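Side-chain contacts in endo-beta-N-acetylglucosaminidase F1 (Bacteroides thetaiotaomicron VPI-5482, PDB 6TCV), which probably hydrolyses the bond between the two core N-acetylglucosamine units of high-mannose N-glycans, releasing the glycan from its asparagine-linked stem: residues T232-L237 against V242-G247; A359-I362 against T366-Q369. The protein carries 2 engineered substitutions. One frame throughout, in Å; residues are numbered along the deposited sequence. Where two conformers were deposited one is given.

In the fold
Both contacts lie in the catalytic (beta/alpha)8 barrel near the N-terminal ends of barrel strands, on opposite sides of the chain's centre, with their own centres about 25 Å apart and no atoms touching. Interaction 1 is core packing: leucines and valines, every touching residue buried, tie the end of a helical connection to strand 243-249, with one backbone hydrogen bond across the turn. Interaction 2 is a smaller surface contact inside the loop between strands 350-353 and 371-376. There a proline ring rests on a peptide and a lysine methylene, while T366 and Q369, by bonds within 366-369, shape its short 3-10 turn, and K367 reaches out to G396.

Interaction 1: residues T232-L237 against V242-G247; sequences TLLQPL and VKVLLG
In the beta-alpha-beta crossover that carries the chain from strand 198-209 to strand 243-249, L237 and V242 close the turn between the last helix and the second strand. V242 N donates to L237 O at 3.1 Å with an N-H...O angle of 150°. The donor stands above the carbonyl plane, 37° out of it. The same oxygen is covered by the valine side chain: V242 CB is 3.4 Å from L237 O and V242 CG2 3.7 Å from it. With V242 CG1 anti to the backbone N (chi1 177°), CG2 is left beside that N and comes over the oxygen to which the N donates. L237 CB meets V242 CB at 4.0 Å and also V244 CG2 at 4.1 Å. L237 thus meets V242, just before the strand, and V244, within it; both valines point their CB toward the helix side. Here the (beta/alpha)8 barrel meets its outer helical layer: V199 of the neighbouring parallel strand 198-209 touches both valines, and T184 and L185 lie against L237. The side chains of L237 and V244 cross at about a right angle, and L237 CD1 also reaches V244 CG2. The other valine branch, V244 CG1, faces L234 CD2 at a looser 4.5 Å. L234 is the N-cap of helix 235-238, and its O accepts L237 N at 3.0 Å within the turn; the CB of L237 points at the strand, while the L234 side chain approaches it only with its end. L234 also packs on L201 and P181, while the backbone N of V244 donates to D282 OD2 just before strand 283-287.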
loop_
_atom_site.group_PDB
_atom_site.type_symbol
_atom_site.label_atom_id
_atom_site.label_comp_id
_atom_site.label_asym_id
_atom_site.label_seq_id
_atom_site.Cartn_x
_atom_site.Cartn_y
_atom_site.Cartn_z
ATOM N N THR A 232 -20.249 -4.162 -0.747
ATOM C CA THR A 232 -20.992 -2.917 -0.604
ATOM C C THR A 232 -20.262 -1.849 0.169
ATOM O O THR A 232 -20.595 -0.679 -0.019
ATOM C CB THR A 232 -22.347 -3.142 -0.009
ATOM O OG1 THR A 232 -22.194 -3.752 1.236
ATOM C CG2 THR A 232 -23.162 -4.123 -0.867
ATOM N N LEU A 233 -19.313 -2.192 1.042
ATOM C CA LEU A 233 -18.673 -1.212 1.900
ATOM C C LEU A 233 -17.202 -0.921 1.587
ATOM O O LEU A 233 -16.688 0.096 2.057
ATOM C CB LEU A 233 -18.813 -1.618 3.385
ATOM C CG LEU A 233 -20.264 -1.693 3.826
ATOM C CD1 LEU A 233 -20.286 -2.186 5.297
ATOM C CD2 LEU A 233 -20.970 -0.361 3.764
ATOM N N LEU A 234 -16.543 -1.716 0.731
ATOM C CA LEU A 234 -15.128 -1.502 0.413
ATOM C C LEU A 234 -14.895 -1.404 -1.090
ATOM O O LEU A 234 -14.240 -0.474 -1.567
ATOM C CB LEU A 234 -14.245 -2.640 0.959
ATOM C CG LEU A 234 -14.363 -2.859 2.441
ATOM C CD1 LEU A 234 -13.463 -4.034 2.835
ATOM C CD2 LEU A 234 -13.964 -1.653 3.231
ATOM N N GLN A 235 -15.479 -2.290 -1.867
ATOM C CA GLN A 235 -15.250 -2.288 -3.313
ATOM C C GLN A 235 -15.696 -1.004 -3.996
ATOM O O GLN A 235 -15.077 -0.646 -5.026
ATOM C CB GLN A 235 -15.878 -3.528 -3.962
ATOM C CG GLN A 235 -15.277 -4.853 -3.468
ATOM C CD GLN A 235 -13.776 -5.001 -3.606
ATOM O OE1 GLN A 235 -13.210 -4.556 -4.588
ATOM N NE2 GLN A 235 -13.112 -5.529 -2.590
ATOM N N PRO A 236 -16.716 -0.257 -3.518
ATOM C CA PRO A 236 -17.037 1.017 -4.206
ATOM C C PRO A 236 -15.860 1.973 -4.211
ATOM O O PRO A 236 -15.743 2.804 -5.114
ATOM C CB PRO A 236 -18.229 1.572 -3.412
ATOM C CG PRO A 236 -18.871 0.328 -2.816
ATOM C CD PRO A 236 -17.706 -0.581 -2.476
ATOM N N LEU A 237 -14.991 1.906 -3.215
ATOM C CA LEU A 237 -13.785 2.713 -3.210
ATOM C C LEU A 237 -12.787 2.242 -4.251
ATOM O O LEU A 237 -12.178 3.048 -4.967
ATOM C CB LEU A 237 -13.140 2.710 -1.853
ATOM C CG LEU A 237 -14.001 3.091 -0.656
ATOM C CD1 LEU A 237 -13.182 3.013 0.629
ATOM C CD2 LEU A 237 -14.556 4.483 -0.905
ATOM N N VAL A 242 -9.226 3.975 -5.449
ATOM C CA VAL A 242 -8.633 4.051 -4.110
ATOM C C VAL A 242 -8.084 2.664 -3.756
ATOM O O VAL A 242 -8.748 1.639 -3.992
ATOM C CB VAL A 242 -9.705 4.461 -3.087
ATOM C CG1 VAL A 242 -9.174 4.479 -1.675
ATOM C CG2 VAL A 242 -10.288 5.822 -3.425
ATOM N N LYS A 243 -6.895 2.631 -3.163
ATOM C CA LYS A 243 -6.337 1.366 -2.697
ATOM C C LYS A 243 -6.725 1.155 -1.242
ATOM O O LYS A 243 -6.417 2.006 -0.386
ATOM C CB LYS A 243 -4.819 1.371 -2.830
ATOM C CG LYS A 243 -4.339 1.466 -4.263
ATOM C CD LYS A 243 -2.825 1.419 -4.328
ATOM C CE LYS A 243 -2.344 1.206 -5.758
ATOM N NZ LYS A 243 -2.787 2.292 -6.634
ATOM N N VAL A 244 -7.361 0.004 -0.963
ATOM C CA VAL A 244 -7.889 -0.321 0.356
ATOM C C VAL A 244 -6.972 -1.353 0.988
ATOM O O VAL A 244 -6.850 -2.474 0.474
ATOM C CB VAL A 244 -9.331 -0.817 0.296
ATOM C CG1 VAL A 244 -9.802 -1.224 1.695
ATOM C CG2 VAL A 244 -10.242 0.241 -0.294
ATOM N N LEU A 245 -6.332 -0.997 2.095
ATOM C CA LEU A 245 -5.400 -1.876 2.783
ATOM C C LEU A 245 -6.030 -2.383 4.065
ATOM O O LEU A 245 -6.743 -1.659 4.763
ATOM C CB LEU A 245 -4.106 -1.159 3.167
ATOM C CG LEU A 245 -3.419 -0.332 2.092
ATOM C CD1 LEU A 245 -2.072 0.172 2.541
ATOM C CD2 LEU A 245 -3.271 -1.101 0.796
ATOM N N LEU A 246 -5.688 -3.620 4.433
ATOM C CA LEU A 246 -6.038 -4.135 5.751
ATOM C C LEU A 246 -4.977 -3.672 6.740
ATOM O O LEU A 246 -3.777 -3.888 6.526
ATOM C CB LEU A 246 -6.096 -5.660 5.718
ATOM C CG LEU A 246 -6.609 -6.338 7.013
ATOM C CD1 LEU A 246 -8.042 -5.905 7.322
ATOM C CD2 LEU A 246 -6.476 -7.848 6.861
ATOM N N GLY A 247 -5.387 -2.993 7.807
ATOM C CA GLY A 247 -4.456 -2.690 8.883
ATOM C C GLY A 247 -4.308 -3.900 9.798
ATOM O O GLY A 247 -5.285 -4.573 10.115
#

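Interaction 2: residues A359-I362 against T366-Q369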
loop_
_atom_site.group_PDB
_atom_site.type_symbol
_atom_site.label_atom_id
_atom_site.label_comp_id
_atom_site.label_asym_id
_atom_site.label_seq_id
_atom_site.Cartn_x
_atom_site.Cartn_y
_atom_site.Cartn_z
ATOM N N ALA A 359 8.474 10.650 8.001
ATOM C CA ALA A 359 9.146 9.371 7.817
ATOM C C ALA A 359 10.481 9.566 7.098
ATOM O O ALA A 359 10.666 10.536 6.380
ATOM C CB ALA A 359 8.231 8.436 7.011
ATOM N N TYR A 360 11.361 8.565 7.198
ATOM C CA TYR A 360 12.657 8.637 6.562
ATOM C C TYR A 360 12.867 7.346 5.785
ATOM O O TYR A 360 12.399 6.279 6.199
ATOM C CB TYR A 360 13.854 8.791 7.561
ATOM C CG TYR A 360 13.957 7.676 8.579
ATOM C CD1 TYR A 360 13.120 7.610 9.713
ATOM C CD2 TYR A 360 14.827 6.614 8.362
ATOM C CE1 TYR A 360 13.196 6.504 10.581
ATOM C CE2 TYR A 360 14.878 5.541 9.226
ATOM C CZ TYR A 360 14.051 5.504 10.303
ATOM O OH TYR A 360 14.117 4.386 11.150
ATOM N N PRO A 361 13.613 7.413 4.680
ATOM C CA PRO A 361 13.909 6.215 3.870
ATOM C C PRO A 361 15.092 5.420 4.398
ATOM O O PRO A 361 16.012 5.987 5.005
ATOM C CB PRO A 361 14.236 6.804 2.485
ATOM C CG PRO A 361 14.866 8.142 2.843
ATOM C CD PRO A 361 14.097 8.655 4.045
ATOM N N ILE A 362 15.094 4.118 4.098
ATOM C CA ILE A 362 16.258 3.265 4.335
ATOM C C ILE A 362 16.626 2.522 3.053
ATOM O O ILE A 362 15.839 2.414 2.129
ATOM C CB ILE A 362 16.027 2.295 5.503
ATOM C CG1 ILE A 362 14.906 1.339 5.209
ATOM C CG2 ILE A 362 15.700 3.119 6.766
ATOM C CD1 ILE A 362 14.634 0.304 6.310
ATOM N N THR A 366 13.718 6.341 -1.252
ATOM C CA THR A 366 13.808 7.797 -1.198
ATOM C C THR A 366 12.648 8.335 -0.382
ATOM O O THR A 366 11.742 7.605 0.021
ATOM C CB THR A 366 13.861 8.451 -2.582
ATOM O OG1 THR A 366 12.546 8.470 -3.132
ATOM C CG2 THR A 366 14.900 7.757 -3.506
ATOM N N LYS A 367 12.620 9.648 -0.185
ATOM C CA LYS A 367 11.485 10.270 0.475
ATOM C C LYS A 367 10.192 10.141 -0.324
ATOM O O LYS A 367 9.125 10.393 0.239
ATOM C CB LYS A 367 11.813 11.708 0.860
ATOM C CG LYS A 367 12.669 11.781 2.142
ATOM C CD LYS A 367 13.094 13.219 2.424
ATOM C CE LYS A 367 14.272 13.608 1.549
ATOM N NZ LYS A 367 14.650 15.030 1.750
ATOM N N LYS A 368 10.253 9.750 -1.593
ATOM C CA LYS A 368 9.014 9.461 -2.315
ATOM C C LYS A 368 8.213 8.340 -1.679
ATOM O O LYS A 368 6.980 8.293 -1.883
ATOM C CB LYS A 368 9.330 9.170 -3.790
ATOM C CG LYS A 368 9.848 10.364 -4.569
ATOM C CD LYS A 368 8.773 11.436 -4.707
ATOM C CE LYS A 368 9.198 12.521 -5.675
ATOM N NZ LYS A 368 10.457 13.133 -5.164
ATOM N N GLN A 369 8.840 7.441 -0.923
ATOM C CA GLN A 369 8.130 6.369 -0.218
ATOM C C GLN A 369 7.719 6.780 1.176
ATOM O O GLN A 369 7.200 5.932 1.934
ATOM C CB GLN A 369 8.984 5.109 -0.161
ATOM C CG GLN A 369 9.140 4.390 -1.490
ATOM C CD GLN A 369 10.229 4.978 -2.355
ATOM O OE1 GLN A 369 11.382 4.990 -1.939
ATOM N NE2 GLN A 369 9.894 5.367 -3.574
#
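T366 meets P361 through its carbonyl group, at the start of an ST turn in the loop that joins strands 350-353 and 371-376 of the (beta/alpha)8 barrel. T366 O lies 3.6 Å from P361 CB, and T366 C is 3.9 Å from P361 CG, which places the pyrrolidine ring against the T366-K367 peptide. The threonine side chain takes no part in this packing, since its CB points away from 359-362. Its chi1 of 78° instead turns OG1 back over its own turn, where it accepts the backbone N of K368 at 3.0 Å. At K367 the aliphatic part of the side chain continues the surface under the proline. In the conformer described, CG sits beside the backbone N, and this carries K367 CG to within 3.9 Å of P361 CD, the two side chains passing each other at a slant. Farther out the lysine chain bends at chi3 and leaves the proline, NZ bonding to G396 O, while the K367 backbone pairs with G399 just before strand 400-404. K368 follows in the 3-10 segment 367-369 and supplies the N-H that closes the ST turn. Q369 completes the turn twice over. Its backbone N donates to T366 O at 3.1 Å, so the oxygen touched by the proline is also held from within the turn. The Q369 backbone pairs in addition with V351 of strand 350-353. The Q369 side chain folds back to the start of the segment: T366 N donates to Q369 OE1 at 2.8 Å, nearly straight at 164°, with the donor tilted 24° from the amide carbonyl plane.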